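Local coordinates for protein involved in catabolism of external DNA (Legionella pneumophila subsp. pneumophila, PDB 2OO3) that probably transfers a methyl group from S-adenosyl-L-methionine to N6 of adenine 2030 in 23S ribosomal RNA, at residues T24-Y29 with R160-I165; R46-L51 with L130-F135; P68-R73 with E82-I87; V196-P199 with W205-Q208. All coordinates share one frame; numbering follows the deposited sequence.

Overall arrangement
All four contacts belong to one Rossmann-like methyltransferase domain, and three of them are largely apolar. Interaction 1 lies deepest, its centre about 9 Å from the centre of the chain, and packs helix 14-30 on strand 161-165. Interaction 4 uses the neighbouring strand, 193-200, bound to helix 203-216 by a hydroxyl-to-carbonyl bond; I165 O and W197 N probably hydrogen-bond between the two strands. Interactions 2 and 3 sit farther out, both about 16 Å from the centre: the former is a partly buried meeting of a loop with the start of a short strand, the latter a buried helix pair. Interaction 3 reaches interaction 1 through the R25–E82 salt bridge, whereas interactions 2 and 4 lie on opposite sides of the chain's centre.

Interaction 1: residues T24-Y29 with R160-I165; sequences TRLLAY and RGLIFI
In the Rossmann-like fold of this methyltransferase, helix 14-30 lies against the central sheet, and L26 and L27 on one turn of it meet L162 of strand 161-165. The backbones stay well separated, with 8.2 Å between L27 CA and L162 CA, the nearest pair, so branched side chains have to fill the interval. L162 does so from the sheet: with CG anti to the backbone N (chi1 169°), the side chain extends from the strand and CD2 reaches the helix. On the helix, the side chain of L27 crosses that of L162 at about a right angle, and the two meet through their CD2 methyls. L26 presents its CB instead, 4.3 Å from L162 CD2, so a single methyl of the strand touches two consecutive helical residues. No hydrogen bond joins the segments; leucine suits all three positions because its forked end fills space without bringing a polar atom into a buried layer. L162 also touches L23 and L30 of the same helix, and L26 reaches across to C195 on the adjacent strand. At the strand's beginning, R160 ties the layers together by polar means, its guanidinium nitrogens bonding L30 O and K35 O, while the backbone of L162 pairs with F38 and L40. The helix carries H20, predicted to bind S-adenosyl-L-methionine, nearly two turns before this leucine pair. The closest approach between the two segments is L27 CD2 to L162 CD2, at 3.6 Å.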
loop_
_atom_site.group_PDB
_atom_site.type_symbol
_atom_site.label_atom_id
_atom_site.label_comp_id
_atom_site.label_asym_id
_atom_site.label_seq_id
_atom_site.Cartn_x
_atom_site.Cartn_y
_atom_site.Cartn_z
ATOM N N THR A 24 3.370 -5.064 -3.724
ATOM C CA THR A 24 4.212 -5.886 -4.602
ATOM C C THR A 24 3.449 -7.060 -5.218
ATOM O O THR A 24 3.694 -7.408 -6.381
ATOM C CB THR A 24 5.547 -6.366 -3.959
ATOM O OG1 THR A 24 5.305 -7.390 -2.982
ATOM C CG2 THR A 24 6.351 -5.188 -3.333
ATOM N N ARG A 25 2.511 -7.642 -4.462
ATOM C CA ARG A 25 1.765 -8.824 -4.942
ATOM C C ARG A 25 0.765 -8.355 -5.994
ATOM O O ARG A 25 0.569 -9.020 -7.030
ATOM C CB ARG A 25 1.052 -9.536 -3.776
ATOM C CG ARG A 25 2.029 -10.032 -2.687
ATOM C CD ARG A 25 2.554 -11.461 -2.909
ATOM N NE ARG A 25 2.702 -11.926 -4.290
ATOM C CZ ARG A 25 3.861 -12.052 -4.942
ATOM N NH1 ARG A 25 5.009 -11.703 -4.402
ATOM N NH2 ARG A 25 3.867 -12.505 -6.168
ATOM N N LEU A 26 0.186 -7.168 -5.774
ATOM C CA LEU A 26 -0.767 -6.609 -6.742
ATOM C C LEU A 26 -0.062 -6.285 -8.056
ATOM O O LEU A 26 -0.582 -6.596 -9.121
ATOM C CB LEU A 26 -1.481 -5.362 -6.176
ATOM C CG LEU A 26 -2.385 -5.676 -4.955
ATOM C CD1 LEU A 26 -2.913 -4.372 -4.411
ATOM C CD2 LEU A 26 -3.568 -6.628 -5.363
ATOM N N LEU A 27 1.128 -5.693 -7.964
ATOM C CA LEU A 27 1.934 -5.331 -9.143
ATOM C C LEU A 27 2.392 -6.565 -9.917
ATOM O O LEU A 27 2.279 -6.608 -11.140
ATOM C CB LEU A 27 3.140 -4.485 -8.740
ATOM C CG LEU A 27 2.789 -3.053 -8.246
ATOM C CD1 LEU A 27 4.039 -2.460 -7.645
ATOM C CD2 LEU A 27 2.258 -2.156 -9.336
ATOM N N ALA A 28 2.852 -7.579 -9.178
ATOM C CA ALA A 28 3.249 -8.865 -9.745
ATOM C C ALA A 28 2.111 -9.512 -10.515
ATOM O O ALA A 28 2.356 -10.123 -11.565
ATOM C CB ALA A 28 3.760 -9.815 -8.663
ATOM N N TYR A 29 0.872 -9.379 -10.026
ATOM C CA TYR A 29 -0.258 -10.006 -10.732
ATOM C C TYR A 29 -0.606 -9.257 -11.989
ATOM O O TYR A 29 -0.773 -9.856 -13.074
ATOM C CB TYR A 29 -1.514 -10.022 -9.878
ATOM C CG TYR A 29 -2.713 -10.615 -10.612
ATOM C CD1 TYR A 29 -2.849 -12.000 -10.743
ATOM C CD2 TYR A 29 -3.717 -9.791 -11.166
ATOM C CE1 TYR A 29 -3.959 -12.562 -11.390
ATOM C CE2 TYR A 29 -4.831 -10.336 -11.818
ATOM C CZ TYR A 29 -4.951 -11.727 -11.908
ATOM O OH TYR A 29 -6.049 -12.307 -12.547
ATOM N N ARG A 160 -7.078 0.030 -17.851
ATOM C CA ARG A 160 -6.591 -0.930 -16.870
ATOM C C ARG A 160 -5.907 -0.052 -15.853
ATOM O O ARG A 160 -5.048 0.756 -16.226
ATOM C CB ARG A 160 -5.487 -1.796 -17.470
ATOM C CG ARG A 160 -5.891 -2.816 -18.483
ATOM C CD ARG A 160 -4.735 -3.814 -18.661
ATOM N NE ARG A 160 -4.579 -4.676 -17.488
ATOM C CZ ARG A 160 -3.416 -5.108 -16.988
ATOM N NH1 ARG A 160 -2.246 -4.741 -17.530
ATOM N NH2 ARG A 160 -3.421 -5.921 -15.933
ATOM N N GLY A 161 -6.234 -0.222 -14.575
ATOM C CA GLY A 161 -5.659 0.652 -13.541
ATOM C C GLY A 161 -5.480 -0.017 -12.198
ATOM O O GLY A 161 -6.322 -0.821 -11.774
ATOM N N LEU A 162 -4.363 0.318 -11.539
ATOM C CA LEU A 162 -4.174 0.068 -10.108
ATOM C C LEU A 162 -4.142 1.426 -9.372
ATOM O O LEU A 162 -3.324 2.314 -9.671
ATOM C CB LEU A 162 -2.896 -0.730 -9.883
ATOM C CG LEU A 162 -2.441 -0.843 -8.419
ATOM C CD1 LEU A 162 -3.562 -1.421 -7.538
ATOM C CD2 LEU A 162 -1.146 -1.666 -8.344
ATOM N N ILE A 163 -5.080 1.613 -8.447
ATOM C CA ILE A 163 -5.195 2.870 -7.721
ATOM C C ILE A 163 -4.819 2.538 -6.273
ATOM O O ILE A 163 -5.505 1.768 -5.608
ATOM C CB ILE A 163 -6.621 3.469 -7.841
ATOM C CG1 ILE A 163 -7.002 3.739 -9.328
ATOM C CG2 ILE A 163 -6.683 4.802 -7.136
ATOM C CD1 ILE A 163 -7.849 2.608 -9.985
ATOM N N PHE A 164 -3.700 3.079 -5.827
ATOM C CA PHE A 164 -3.119 2.746 -4.528
ATOM C C PHE A 164 -3.232 3.966 -3.656
ATOM O O PHE A 164 -2.613 4.987 -3.925
ATOM C CB PHE A 164 -1.635 2.315 -4.672
ATOM C CG PHE A 164 -1.025 1.767 -3.410
ATOM C CD1 PHE A 164 -1.365 0.472 -2.935
ATOM C CD2 PHE A 164 -0.093 2.511 -2.710
ATOM C CE1 PHE A 164 -0.780 -0.034 -1.752
ATOM C CE2 PHE A 164 0.487 2.016 -1.517
ATOM C CZ PHE A 164 0.148 0.747 -1.046
ATOM N N ILE A 165 -4.059 3.842 -2.617
ATOM C CA ILE A 165 -4.450 4.964 -1.766
ATOM C C ILE A 165 -3.927 4.807 -0.352
ATOM O O ILE A 165 -4.362 3.909 0.382
ATOM C CB ILE A 165 -5.997 5.081 -1.762
ATOM C CG1 ILE A 165 -6.492 5.226 -3.215
ATOM C CG2 ILE A 165 -6.428 6.278 -0.928
ATOM C CD1 ILE A 165 -7.953 4.957 -3.435
#

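Interaction 2: residues R46-L51 with L130-F135; sequences RGIYDL and LKLPHF
The backbones of 46-51 and 130-135 come nearest at G47 and L132, whose CA atoms are 6.7 Å apart, with no hydrogen bond between the segments. G47 has a positive phi (95°), a backbone shape glycine adopts readily, and with no side chain it lets L132 lie close over its CA. L132 brings its forked end to the turn: CD2 rests 3.5 Å from R46 O, while CD1 lies 3.9 Å from G47 O and 4.1 Å from G47 CA. Its CG is anti to the carbonyl carbon (chi1 -81°); this, with an unusual chi2 of -110°, sets CD1 on G47 and CD2 toward R46 O and I48. I48 completes the apolar side with CG2, 4.0 Å from L132 CD2, the two side chains sliding past each other in opposite directions. Y104 of helix 102-109 touches both I48 and L132 and continues the apolar patch. R46 turns its charged end away from the leucine to a salt bridge with E125 and a cation-pi contact with F128, both on helix 123-129. The contact thus joins the start of strand 48-50, which pairs antiparallel with strand 98-100, and the turn before it to the loop that leads from helix 123-129 to 139-142, an outermost strand of the main Rossmann-like sheet, near the predicted S-adenosyl-L-methionine residues S102 and E120.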
loop_
_atom_site.group_PDB
_atom_site.type_symbol
_atom_site.label_atom_id
_atom_site.label_comp_id
_atom_site.label_asym_id
_atom_site.label_seq_id
_atom_site.Cartn_x
_atom_site.Cartn_y
_atom_site.Cartn_z
ATOM N N ARG A 46 7.510 11.231 -0.093
ATOM C CA ARG A 46 8.769 11.661 -0.701
ATOM C C ARG A 46 9.445 10.546 -1.496
ATOM O O ARG A 46 10.412 10.800 -2.214
ATOM C CB ARG A 46 9.705 12.232 0.356
ATOM C CG ARG A 46 10.091 11.244 1.410
ATOM C CD ARG A 46 11.131 11.814 2.373
ATOM N NE ARG A 46 10.683 13.032 3.046
ATOM C CZ ARG A 46 11.497 13.860 3.703
ATOM N NH1 ARG A 46 12.808 13.599 3.769
ATOM N NH2 ARG A 46 11.008 14.949 4.286
ATOM N N GLY A 47 8.947 9.318 -1.386
ATOM C CA GLY A 47 9.397 8.226 -2.289
ATOM C C GLY A 47 10.515 7.319 -1.765
ATOM O O GLY A 47 10.554 6.164 -2.092
ATOM N N ILE A 48 11.467 7.876 -1.030
ATOM C CA ILE A 48 12.542 7.125 -0.379
ATOM C C ILE A 48 12.754 7.748 1.010
ATOM O O ILE A 48 12.530 8.947 1.207
ATOM C CB ILE A 48 13.894 7.097 -1.204
ATOM C CG1 ILE A 48 14.542 8.494 -1.282
ATOM C CG2 ILE A 48 13.675 6.542 -2.630
ATOM C CD1 ILE A 48 15.882 8.566 -2.122
ATOM N N TYR A 49 13.161 6.923 1.966
ATOM C CA TYR A 49 13.256 7.329 3.382
ATOM C C TYR A 49 14.612 6.971 3.926
ATOM O O TYR A 49 15.027 5.798 3.873
ATOM C CB TYR A 49 12.114 6.678 4.211
ATOM C CG TYR A 49 10.788 7.146 3.656
ATOM C CD1 TYR A 49 10.199 8.333 4.120
ATOM C CD2 TYR A 49 10.170 6.471 2.612
ATOM C CE1 TYR A 49 9.025 8.812 3.589
ATOM C CE2 TYR A 49 8.982 6.946 2.062
ATOM C CZ TYR A 49 8.422 8.129 2.564
ATOM O OH TYR A 49 7.266 8.632 2.024
ATOM N N ASP A 50 15.323 7.999 4.399
ATOM C CA ASP A 50 16.613 7.857 5.025
ATOM C C ASP A 50 16.351 7.499 6.468
ATOM O O ASP A 50 15.794 8.300 7.219
ATOM C CB ASP A 50 17.354 9.187 4.932
ATOM C CG ASP A 50 18.764 9.151 5.563
ATOM O OD1 ASP A 50 19.163 8.161 6.215
ATOM O OD2 ASP A 50 19.477 10.170 5.396
ATOM N N LEU A 51 16.726 6.279 6.843
ATOM C CA LEU A 51 16.523 5.769 8.179
ATOM C C LEU A 51 17.579 6.280 9.181
ATOM O O LEU A 51 17.460 6.051 10.384
ATOM C CB LEU A 51 16.559 4.242 8.147
ATOM C CG LEU A 51 15.505 3.537 7.287
ATOM C CD1 LEU A 51 15.746 2.057 7.446
ATOM C CD2 LEU A 51 14.027 3.923 7.662
ATOM N N LEU A 130 10.411 14.448 -6.708
ATOM C CA LEU A 130 10.954 14.810 -8.025
ATOM C C LEU A 130 12.338 14.219 -8.276
ATOM O O LEU A 130 12.799 14.212 -9.420
ATOM C CB LEU A 130 11.035 16.353 -8.187
ATOM C CG LEU A 130 9.710 17.094 -8.259
ATOM C CD1 LEU A 130 9.934 18.619 -8.233
ATOM C CD2 LEU A 130 8.909 16.667 -9.511
ATOM N N LYS A 131 13.000 13.742 -7.219
ATOM C CA LYS A 131 14.344 13.174 -7.323
ATOM C C LYS A 131 14.383 11.631 -7.484
ATOM O O LYS A 131 15.439 11.059 -7.614
ATOM C CB LYS A 131 15.142 13.560 -6.074
ATOM C CG LYS A 131 15.265 15.101 -5.816
ATOM C CD LYS A 131 16.077 15.701 -6.940
ATOM C CE LYS A 131 16.904 16.959 -6.555
ATOM N NZ LYS A 131 17.745 17.407 -7.761
ATOM N N LEU A 132 13.243 10.962 -7.425
ATOM C CA LEU A 132 13.205 9.495 -7.632
ATOM C C LEU A 132 13.683 9.098 -9.011
ATOM O O LEU A 132 13.287 9.753 -9.989
ATOM C CB LEU A 132 11.785 8.977 -7.463
ATOM C CG LEU A 132 11.325 8.757 -6.006
ATOM C CD1 LEU A 132 11.211 7.266 -5.807
ATOM C CD2 LEU A 132 12.198 9.451 -4.882
ATOM N N PRO A 133 14.523 8.028 -9.101
ATOM C CA PRO A 133 14.909 7.549 -10.436
ATOM C C PRO A 133 13.667 7.007 -11.175
ATOM O O PRO A 133 12.751 6.457 -10.526
ATOM C CB PRO A 133 15.898 6.383 -10.146
ATOM C CG PRO A 133 15.581 5.925 -8.749
ATOM C CD PRO A 133 15.128 7.207 -8.025
ATOM N N HIS A 134 13.631 7.169 -12.496
ATOM C CA HIS A 134 12.531 6.631 -13.307
ATOM C C HIS A 134 12.967 5.379 -14.034
ATOM O O HIS A 134 12.131 4.656 -14.549
ATOM C CB HIS A 134 12.015 7.668 -14.337
ATOM C CG HIS A 134 11.435 8.899 -13.704
ATOM N ND1 HIS A 134 11.072 10.022 -14.425
ATOM C CD2 HIS A 134 11.180 9.186 -12.401
ATOM C CE1 HIS A 134 10.582 10.928 -13.593
ATOM N NE2 HIS A 134 10.658 10.453 -12.359
ATOM N N PHE A 135 14.265 5.106 -14.065
ATOM C CA PHE A 135 14.790 4.034 -14.947
ATOM C C PHE A 135 14.228 4.245 -16.363
ATOM O O PHE A 135 14.256 5.370 -16.866
ATOM C CB PHE A 135 14.456 2.659 -14.376
ATOM C CG PHE A 135 14.910 2.473 -12.950
ATOM C CD1 PHE A 135 16.242 2.628 -12.599
ATOM C CD2 PHE A 135 14.009 2.194 -11.961
ATOM C CE1 PHE A 135 16.650 2.495 -11.249
ATOM C CE2 PHE A 135 14.421 2.042 -10.628
ATOM C CZ PHE A 135 15.723 2.206 -10.280
#

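Interaction 3: residues P68-R73 with E82-I87; sequences PVWLDR and EYISVI
I84 is the bump at the middle of this contact, fitting between V69 and W70 of helix 66-71 and R73, which follows the helix end just past D72. Its CG2 lies 4.0 Å from R73 CD, and its CD1 lies 4.1 Å from R73 CB and touches V69 CG1 more loosely. W70 extends beside it: with CG anti to the backbone N (chi1 173°), the indole reaches over to the second helix, where I84 O sits at the ring edge, 4.0 Å from W70 CZ3. One turn on, I87 pushes CG2 obliquely against the six-membered ring, 3.6 Å from W70 CE3. Beta-branched isoleucines suit these places because each offers methyls on two sides of a rigid stem. R73 serves with its aliphatic part, crossing I84 at about a right angle, then folds its guanidinium back over one face of the indole. There R73 NH1 bonds W70 O at 3.0 Å, nearly straight (163°) but from above the carbonyl plane, while R73 N reaches the same oxygen from the opposite face. W70 NE1 bonds S94 O, and L96 touches both W70 and I87. Helix 81-90 thus packs on helix 66-71 here, while its Y83, E82 and V86 meet helices 14-30 and 102-109.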
loop_
_atom_site.group_PDB
_atom_site.type_symbol
_atom_site.label_atom_id
_atom_site.label_comp_id
_atom_site.label_asym_id
_atom_site.label_seq_id
_atom_site.Cartn_x
_atom_site.Cartn_y
_atom_site.Cartn_z
ATOM N N PRO A 68 13.159 -6.733 11.588
ATOM C CA PRO A 68 13.153 -8.202 11.840
ATOM C C PRO A 68 12.933 -9.036 10.571
ATOM O O PRO A 68 13.469 -10.145 10.437
ATOM C CB PRO A 68 11.958 -8.403 12.798
ATOM C CG PRO A 68 11.710 -7.027 13.411
ATOM C CD PRO A 68 12.091 -6.037 12.333
ATOM N N VAL A 69 12.159 -8.486 9.642
ATOM C CA VAL A 69 11.820 -9.172 8.405
ATOM C C VAL A 69 13.081 -9.201 7.544
ATOM O O VAL A 69 13.463 -10.272 7.001
ATOM C CB VAL A 69 10.598 -8.471 7.684
ATOM C CG1 VAL A 69 10.368 -9.037 6.302
ATOM C CG2 VAL A 69 9.326 -8.639 8.498
ATOM N N TRP A 70 13.737 -8.043 7.446
ATOM C CA TRP A 70 14.955 -7.892 6.674
ATOM C C TRP A 70 16.095 -8.756 7.208
ATOM O O TRP A 70 16.777 -9.437 6.439
ATOM C CB TRP A 70 15.420 -6.437 6.681
ATOM C CG TRP A 70 16.801 -6.188 6.042
ATOM C CD1 TRP A 70 17.965 -5.859 6.706
ATOM C CD2 TRP A 70 17.140 -6.215 4.632
ATOM N NE1 TRP A 70 18.993 -5.696 5.802
ATOM C CE2 TRP A 70 18.521 -5.909 4.529
ATOM C CE3 TRP A 70 16.410 -6.480 3.454
ATOM C CZ2 TRP A 70 19.188 -5.822 3.291
ATOM C CZ3 TRP A 70 17.078 -6.413 2.216
ATOM C CH2 TRP A 70 18.459 -6.087 2.154
ATOM N N LEU A 71 16.304 -8.708 8.516
ATOM C CA LEU A 71 17.361 -9.505 9.126
ATOM C C LEU A 71 17.180 -10.997 8.852
ATOM O O LEU A 71 18.170 -11.711 8.669
ATOM C CB LEU A 71 17.430 -9.241 10.635
ATOM C CG LEU A 71 17.999 -7.864 10.988
ATOM C CD1 LEU A 71 17.964 -7.630 12.472
ATOM C CD2 LEU A 71 19.411 -7.675 10.453
ATOM N N ASP A 72 15.930 -11.458 8.824
ATOM C CA ASP A 72 15.629 -12.873 8.586
ATOM C C ASP A 72 15.281 -13.201 7.146
ATOM O O ASP A 72 14.621 -14.216 6.887
ATOM C CB ASP A 72 14.473 -13.335 9.475
ATOM C CG ASP A 72 14.541 -14.820 9.792
ATOM O OD1 ASP A 72 15.671 -15.358 9.838
ATOM O OD2 ASP A 72 13.474 -15.438 9.995
ATOM N N ARG A 73 15.731 -12.371 6.207
ATOM C CA ARG A 73 15.227 -12.443 4.838
ATOM C C ARG A 73 15.468 -13.799 4.136
ATOM O O ARG A 73 14.681 -14.200 3.267
ATOM C CB ARG A 73 15.762 -11.284 3.993
ATOM C CG ARG A 73 17.249 -11.270 3.779
ATOM C CD ARG A 73 17.697 -9.906 3.253
ATOM N NE ARG A 73 19.150 -9.789 3.141
ATOM C CZ ARG A 73 19.970 -9.435 4.127
ATOM N NH1 ARG A 73 19.505 -9.175 5.342
ATOM N NH2 ARG A 73 21.278 -9.352 3.902
ATOM N N GLU A 82 9.831 -10.189 -4.134
ATOM C CA GLU A 82 9.845 -8.902 -4.883
ATOM C C GLU A 82 10.065 -7.763 -3.899
ATOM O O GLU A 82 10.839 -6.839 -4.148
ATOM C CB GLU A 82 8.534 -8.699 -5.642
ATOM C CG GLU A 82 8.358 -9.643 -6.870
ATOM C CD GLU A 82 7.664 -11.005 -6.533
ATOM O OE1 GLU A 82 7.665 -11.478 -5.367
ATOM O OE2 GLU A 82 7.105 -11.610 -7.474
ATOM N N TYR A 83 9.408 -7.869 -2.748
ATOM C CA TYR A 83 9.542 -6.866 -1.690
ATOM C C TYR A 83 10.985 -6.736 -1.224
ATOM O O TYR A 83 11.541 -5.644 -1.194
ATOM C CB TYR A 83 8.640 -7.262 -0.500
ATOM C CG TYR A 83 8.677 -6.321 0.706
ATOM C CD1 TYR A 83 8.212 -4.991 0.605
ATOM C CD2 TYR A 83 9.118 -6.770 1.938
ATOM C CE1 TYR A 83 8.224 -4.132 1.702
ATOM C CE2 TYR A 83 9.141 -5.914 3.049
ATOM C CZ TYR A 83 8.669 -4.607 2.933
ATOM O OH TYR A 83 8.681 -3.763 4.037
ATOM N N ILE A 84 11.569 -7.849 -0.807
ATOM C CA ILE A 84 12.955 -7.880 -0.390
ATOM C C ILE A 84 13.924 -7.378 -1.457
ATOM O O ILE A 84 14.885 -6.689 -1.137
ATOM C CB ILE A 84 13.357 -9.317 0.132
ATOM C CG1 ILE A 84 12.559 -9.667 1.418
ATOM C CG2 ILE A 84 14.875 -9.423 0.442
ATOM C CD1 ILE A 84 12.809 -8.725 2.629
ATOM N N SER A 85 13.717 -7.763 -2.714
ATOM C CA SER A 85 14.680 -7.398 -3.764
ATOM C C SER A 85 14.751 -5.883 -3.905
ATOM O O SER A 85 15.826 -5.350 -4.131
ATOM C CB SER A 85 14.352 -8.026 -5.123
ATOM O OG SER A 85 13.231 -7.387 -5.674
ATOM N N VAL A 86 13.618 -5.192 -3.753
ATOM C CA VAL A 86 13.640 -3.718 -3.841
ATOM C C VAL A 86 14.408 -3.075 -2.661
ATOM O O VAL A 86 15.160 -2.086 -2.835
ATOM C CB VAL A 86 12.203 -3.133 -3.967
ATOM C CG1 VAL A 86 12.213 -1.610 -3.955
ATOM C CG2 VAL A 86 11.547 -3.629 -5.233
ATOM N N ILE A 87 14.205 -3.616 -1.463
ATOM C CA ILE A 87 14.902 -3.125 -0.277
ATOM C C ILE A 87 16.415 -3.394 -0.414
ATOM O O ILE A 87 17.251 -2.563 -0.021
ATOM C CB ILE A 87 14.327 -3.769 0.992
ATOM C CG1 ILE A 87 12.875 -3.295 1.187
ATOM C CG2 ILE A 87 15.123 -3.384 2.268
ATOM C CD1 ILE A 87 12.124 -4.245 1.904
#

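Interaction 4: residues V196-P199 with W205-Q208; sequences VWYP and WTEQ
T206, in the first turn of helix 203-216, meets P199 and Y198 near the end of strand 193-200; W205 precedes it, already inside the helix, and makes no contact with 196-199. T206 follows with its CB pointing at the strand and divides its branches between two partners. Its hydroxyl donates to the carbonyl of P199, with OG1 2.8 Å from P199 O, lying in the carbonyl plane on a lone pair at a C=O...OG1 angle of 145°. Its methyl goes to the aromatic neighbour: CG2 rests 3.8 Å from both CD1 and CE1 of Y198, approaching the ring obliquely. The torsion explains this division, because OG1 lies anti to the carbonyl carbon (chi1 -62°) and CG2 anti to the backbone N. Threonine suits the place by offering a donor and a methyl from one short stem; P199 has no N-H to donate, but its carbonyl oxygen can still accept, and here it takes the threonine hydroxyl. Y198, crossing T206 at about a right angle, continues past it to hydrogen-bond E224 through its hydroxyl and to meet the ring of F209. Next comes E207, turned back to K203 in a salt bridge, and then Q208, whose NE2 bonds A204 O within the helix. Y175 of helix 174-188 touches both P199 and T206. The arrangement is the strand-to-helix connection of an alpha/beta Rossmann-like methyltransferase, where a helix folds back over the sheet after strand 193-200; the side chain of D166, the predicted proton acceptor, is about 8 Å from that of P199.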
loop_
_atom_site.group_PDB
_atom_site.type_symbol
_atom_site.label_atom_id
_atom_site.label_comp_id
_atom_site.label_asym_id
_atom_site.label_seq_id
_atom_site.Cartn_x
_atom_site.Cartn_y
_atom_site.Cartn_z
ATOM N N VAL A 196 -6.887 0.491 -0.749
ATOM C CA VAL A 196 -6.764 1.589 0.228
ATOM C C VAL A 196 -6.294 1.026 1.578
ATOM O O VAL A 196 -6.846 0.029 2.072
ATOM C CB VAL A 196 -8.084 2.398 0.356
ATOM C CG1 VAL A 196 -9.253 1.502 0.749
ATOM C CG2 VAL A 196 -7.948 3.604 1.336
ATOM N N TRP A 197 -5.243 1.644 2.119
ATOM C CA TRP A 197 -4.712 1.329 3.439
ATOM C C TRP A 197 -5.511 2.125 4.478
ATOM O O TRP A 197 -5.857 3.308 4.244
ATOM C CB TRP A 197 -3.215 1.728 3.506
ATOM C CG TRP A 197 -2.618 1.475 4.875
ATOM C CD1 TRP A 197 -2.163 0.261 5.378
ATOM C CD2 TRP A 197 -2.512 2.425 5.941
ATOM N NE1 TRP A 197 -1.763 0.427 6.689
ATOM C CE2 TRP A 197 -1.957 1.743 7.055
ATOM C CE3 TRP A 197 -2.860 3.782 6.072
ATOM C CZ2 TRP A 197 -1.737 2.377 8.280
ATOM C CZ3 TRP A 197 -2.600 4.426 7.274
ATOM C CH2 TRP A 197 -2.027 3.726 8.364
ATOM N N TYR A 198 -5.725 1.530 5.658
ATOM C CA TYR A 198 -6.347 2.250 6.774
ATOM C C TYR A 198 -5.755 1.783 8.102
ATOM O O TYR A 198 -5.311 0.621 8.209
ATOM C CB TYR A 198 -7.866 2.034 6.755
ATOM C CG TYR A 198 -8.292 0.589 6.905
ATOM C CD1 TYR A 198 -8.526 0.036 8.162
ATOM C CD2 TYR A 198 -8.480 -0.229 5.775
ATOM C CE1 TYR A 198 -8.935 -1.307 8.302
ATOM C CE2 TYR A 198 -8.887 -1.537 5.898
ATOM C CZ TYR A 198 -9.107 -2.075 7.160
ATOM O OH TYR A 198 -9.503 -3.382 7.255
ATOM N N PRO A 199 -5.714 2.678 9.110
ATOM C CA PRO A 199 -5.252 2.299 10.427
ATOM C C PRO A 199 -6.374 1.822 11.332
ATOM O O PRO A 199 -7.553 2.054 11.057
ATOM C CB PRO A 199 -4.701 3.623 10.993
ATOM C CG PRO A 199 -5.554 4.684 10.366
ATOM C CD PRO A 199 -6.038 4.120 9.037
ATOM N N TRP A 205 -14.171 4.724 14.471
ATOM C CA TRP A 205 -13.906 5.456 13.246
ATOM C C TRP A 205 -13.609 4.472 12.124
ATOM O O TRP A 205 -14.122 4.619 11.040
ATOM C CB TRP A 205 -12.711 6.382 13.422
ATOM C CG TRP A 205 -12.925 7.547 14.378
ATOM C CD1 TRP A 205 -14.089 7.886 15.048
ATOM C CD2 TRP A 205 -11.963 8.537 14.727
ATOM N NE1 TRP A 205 -13.887 9.036 15.790
ATOM C CE2 TRP A 205 -12.592 9.444 15.619
ATOM C CE3 TRP A 205 -10.624 8.764 14.358
ATOM C CZ2 TRP A 205 -11.930 10.539 16.149
ATOM C CZ3 TRP A 205 -9.966 9.861 14.885
ATOM C CH2 TRP A 205 -10.629 10.740 15.776
ATOM N N THR A 206 -12.746 3.501 12.395
ATOM C CA THR A 206 -12.441 2.456 11.409
ATOM C C THR A 206 -13.696 1.672 10.951
ATOM O O THR A 206 -13.881 1.433 9.756
ATOM C CB THR A 206 -11.320 1.530 11.921
ATOM O OG1 THR A 206 -10.124 2.314 12.107
ATOM C CG2 THR A 206 -11.053 0.435 10.906
ATOM N N GLU A 207 -14.589 1.331 11.888
ATOM C CA GLU A 207 -15.805 0.613 11.531
ATOM C C GLU A 207 -16.739 1.459 10.648
ATOM O O GLU A 207 -17.442 0.916 9.779
ATOM C CB GLU A 207 -16.554 0.120 12.780
ATOM C CG GLU A 207 -15.883 -1.069 13.527
ATOM C CD GLU A 207 -15.749 -2.328 12.642
ATOM O OE1 GLU A 207 -16.582 -2.543 11.750
ATOM O OE2 GLU A 207 -14.788 -3.092 12.802
ATOM N N GLN A 208 -16.763 2.779 10.874
ATOM C CA GLN A 208 -17.578 3.668 10.031
ATOM C C GLN A 208 -17.008 3.786 8.616
ATOM O O GLN A 208 -17.751 3.821 7.619
ATOM C CB GLN A 208 -17.731 5.042 10.673
ATOM C CG GLN A 208 -18.673 5.009 11.929
ATOM C CD GLN A 208 -18.535 6.268 12.759
ATOM O OE1 GLN A 208 -19.102 7.299 12.409
ATOM N NE2 GLN A 208 -17.762 6.198 13.857
#